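Local coordinates for protein restriction endonuclease R.BpuJI (PDB 2VLA) that probably cleaves DNA as a restriction endonuclease, its recognition domain, described here, binding the cognate DNA, at residues L122-V125 against I126-V129. Numbering follows the deposited sequence. Where two conformers were deposited one is given.
Sequences LDKV and IEKV. With nucleotides of chain C; nucleotides of chain B.
L122 and I126 lie one turn apart on helix 122-130, and their side chains cross obliquely, L122 CG standing 4.0 Å from I126 CD1. With its CG anti to the backbone N (chi1 -173°), L122 also sends CD2 to the phosphate of DC12 of chain C, 3.5 Å from OP2, while F260 and K266 pack against the leucine from the body of the domain. The backbone here is regular alpha helix: I126 N donates to L122 O at 2.9 Å, and E127, K128 and V129 repeat the step to D123, K124 and V125. D123 rests its CB 3.6 Å from OP1 of DC11 of chain C, a van der Waals contact at the backbone of that strand. K124 serves the other strand. Its CG, anti to the carbonyl carbon (chi1 -57°), lies 3.5 Å from OP1 of DC6 of chain B; the chain then bends at chi2 (-70°), and NZ forms a salt bridge with a further DNA phosphate. In the conformer given, E127 runs alongside K124, pointing the same way; its OE2 stays 4.4 Å from K124 NZ, beyond a salt bridge, and a water donates to its OE1 and, weakly, to K124 O. With an alanine here instead of K124, the phosphate would probably lose this positive partner, and E127 the aliphatic chain beside it. V125 turns inward onto F260 and F269, its CG1 4.3 Å from V129 CG2, and K128 reaches D120 in a salt bridge. Apolar contacts thus seat one side of the helix on the domain, while its first turn meets phosphates of both strands, contacts probably indifferent to sequence, with K124 adding a charged one.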
loop_
_atom_site.group_PDB
_atom_site.type_symbol
_atom_site.label_atom_id
_atom_site.label_comp_id
_atom_site.label_asym_id
_atom_site.label_seq_id
_atom_site.Cartn_x
_atom_site.Cartn_y
_atom_site.Cartn_z
ATOM N N LEU A 122 9.713 13.181 0.119
ATOM C CA LEU A 122 9.218 14.314 -0.692
ATOM C C LEU A 122 9.663 14.257 -2.159
ATOM O O LEU A 122 8.897 14.599 -3.044
ATOM C CB LEU A 122 9.643 15.645 -0.087
ATOM C CG LEU A 122 9.015 16.880 -0.780
ATOM C CD1 LEU A 122 7.510 16.907 -0.549
ATOM C CD2 LEU A 122 9.661 18.177 -0.292
ATOM N N ASP A 123 10.910 13.866 -2.422
ATOM C CA ASP A 123 11.372 13.847 -3.810
ATOM C C ASP A 123 10.571 12.828 -4.628
ATOM O O ASP A 123 10.245 13.074 -5.801
ATOM C CB ASP A 123 12.890 13.598 -3.920
ATOM C CG ASP A 123 13.337 12.332 -3.246
ATOM O OD1 ASP A 123 12.765 11.970 -2.214
ATOM O OD2 ASP A 123 14.326 11.719 -3.736
ATOM N N LYS A 124 10.205 11.714 -3.991
ATOM C CA LYS A 124 9.408 10.694 -4.637
ATOM C C LYS A 124 7.929 11.175 -4.832
ATOM O O LYS A 124 7.302 10.886 -5.849
ATOM C CB LYS A 124 9.472 9.393 -3.834
ATOM C CG LYS A 124 10.895 8.880 -3.623
ATOM C CD LYS A 124 11.513 8.364 -4.902
ATOM C CE LYS A 124 12.736 7.509 -4.620
ATOM N NZ LYS A 124 13.727 7.571 -5.727
ATOM N N VAL A 125 7.394 11.890 -3.848
ATOM C CA VAL A 125 6.080 12.531 -3.994
ATOM C C VAL A 125 6.047 13.462 -5.212
ATOM O O VAL A 125 5.170 13.358 -6.053
ATOM C CB VAL A 125 5.700 13.359 -2.730
ATOM C CG1 VAL A 125 4.380 14.125 -2.969
ATOM C CG2 VAL A 125 5.597 12.470 -1.493
ATOM N N ILE A 126 7.039 14.330 -5.307
ATOM C CA ILE A 126 7.140 15.266 -6.403
ATOM C C ILE A 126 7.236 14.536 -7.752
ATOM O O ILE A 126 6.649 14.951 -8.717
ATOM C CB ILE A 126 8.354 16.216 -6.192
ATOM C CG1 ILE A 126 8.063 17.167 -5.025
ATOM C CG2 ILE A 126 8.686 16.987 -7.463
ATOM C CD1 ILE A 126 9.251 18.001 -4.573
ATOM N N GLU A 127 7.968 13.427 -7.788
ATOM C CA GLU A 127 8.053 12.618 -9.010
ATOM C C GLU A 127 6.667 12.080 -9.414
ATOM O O GLU A 127 6.281 12.147 -10.578
ATOM C CB GLU A 127 9.033 11.458 -8.826
ATOM C CG GLU A 127 10.509 11.867 -8.862
ATOM C CD GLU A 127 11.450 10.715 -8.544
ATOM O OE1 GLU A 127 11.010 9.552 -8.613
ATOM O OE2 GLU A 127 12.635 10.979 -8.236
ATOM N N LYS A 128 5.928 11.552 -8.446
ATOM C CA LYS A 128 4.650 10.934 -8.738
ATOM C C LYS A 128 3.615 11.985 -9.138
ATOM O O LYS A 128 2.880 11.803 -10.089
ATOM C CB LYS A 128 4.178 10.098 -7.548
ATOM C CG LYS A 128 5.025 8.861 -7.356
ATOM C CD LYS A 128 4.621 8.027 -6.158
ATOM C CE LYS A 128 5.645 6.907 -5.923
ATOM N NZ LYS A 128 5.334 6.078 -4.751
ATOM N N VAL A 129 3.623 13.108 -8.446
ATOM C CA VAL A 129 2.775 14.227 -8.818
ATOM C C VAL A 129 3.171 14.760 -10.214
ATOM O O VAL A 129 2.293 15.065 -11.062
ATOM C CB VAL A 129 2.850 15.343 -7.767
ATOM C CG1 VAL A 129 2.311 16.650 -8.321
ATOM C CG2 VAL A 129 2.094 14.925 -6.492
ATOM P P DC C 11 16.122 15.993 -1.831
ATOM O OP1 DC C 11 15.568 15.940 -3.186
ATOM O OP2 DC C 11 17.277 16.883 -1.534
ATOM O "O5'" DC C 11 14.986 16.360 -0.790
ATOM C "C5'" DC C 11 13.931 15.476 -0.560
ATOM C "C4'" DC C 11 13.615 15.387 0.911
ATOM O "O4'" DC C 11 14.772 14.951 1.643
ATOM C "C3'" DC C 11 13.200 16.686 1.566
ATOM O "O3'" DC C 11 12.139 16.380 2.430
ATOM C "C2'" DC C 11 14.456 17.138 2.298
ATOM C "C1'" DC C 11 15.039 15.815 2.725
ATOM N N1 DC C 11 16.493 15.845 2.991
ATOM C C2 DC C 11 16.964 15.396 4.227
ATOM O O2 DC C 11 16.152 14.991 5.063
ATOM N N3 DC C 11 18.300 15.413 4.464
ATOM C C4 DC C 11 19.148 15.841 3.513
ATOM N N4 DC C 11 20.472 15.814 3.799
ATOM C C5 DC C 11 18.678 16.288 2.240
ATOM C C6 DC C 11 17.361 16.265 2.026
ATOM P P DC C 12 11.325 17.462 3.233
ATOM O OP1 DC C 12 9.933 16.919 3.434
ATOM O OP2 DC C 12 11.512 18.807 2.657
ATOM O "O5'" DC C 12 12.094 17.515 4.630
ATOM C "C5'" DC C 12 11.956 16.476 5.585
ATOM C "C4'" DC C 12 12.658 16.873 6.874
ATOM O "O4'" DC C 12 14.068 16.945 6.620
ATOM C "C3'" DC C 12 12.289 18.245 7.420
ATOM O "O3'" DC C 12 11.677 18.134 8.720
ATOM C "C2'" DC C 12 13.615 19.016 7.466
ATOM C "C1'" DC C 12 14.666 17.934 7.425
ATOM N N1 DC C 12 15.962 18.273 6.761
ATOM C C2 DC C 12 17.188 18.247 7.455
ATOM O O2 DC C 12 17.209 18.028 8.667
ATOM N N3 DC C 12 18.332 18.490 6.771
ATOM C C4 DC C 12 18.299 18.750 5.460
ATOM N N4 DC C 12 19.468 18.986 4.828
ATOM C C5 DC C 12 17.069 18.800 4.743
ATOM C C6 DC C 12 15.942 18.547 5.420
ATOM P P DC B 6 10.247 6.164 0.309
ATOM O OP1 DC B 6 9.829 7.116 -0.758
ATOM O OP2 DC B 6 9.571 4.856 0.500
ATOM O "O5'" DC B 6 11.813 5.761 0.212
ATOM C "C5'" DC B 6 12.771 6.711 -0.273
ATOM C "C4'" DC B 6 14.006 5.987 -0.752
ATOM O "O4'" DC B 6 14.727 5.464 0.372
ATOM C "C3'" DC B 6 13.758 4.808 -1.684
ATOM O "O3'" DC B 6 14.689 4.893 -2.750
ATOM C "C2'" DC B 6 13.956 3.571 -0.799
ATOM C "C1'" DC B 6 14.990 4.062 0.178
ATOM N N1 DC B 6 14.976 3.492 1.513
ATOM C C2 DC B 6 16.167 3.002 2.091
ATOM O O2 DC B 6 17.185 2.890 1.400
ATOM N N3 DC B 6 16.149 2.625 3.383
ATOM C C4 DC B 6 15.032 2.683 4.099
ATOM N N4 DC B 6 15.071 2.282 5.383
ATOM C C5 DC B 6 13.823 3.169 3.522
ATOM C C6 DC B 6 13.861 3.577 2.261
HETATM O O HOH W 1 8.288 8.140 -7.481
#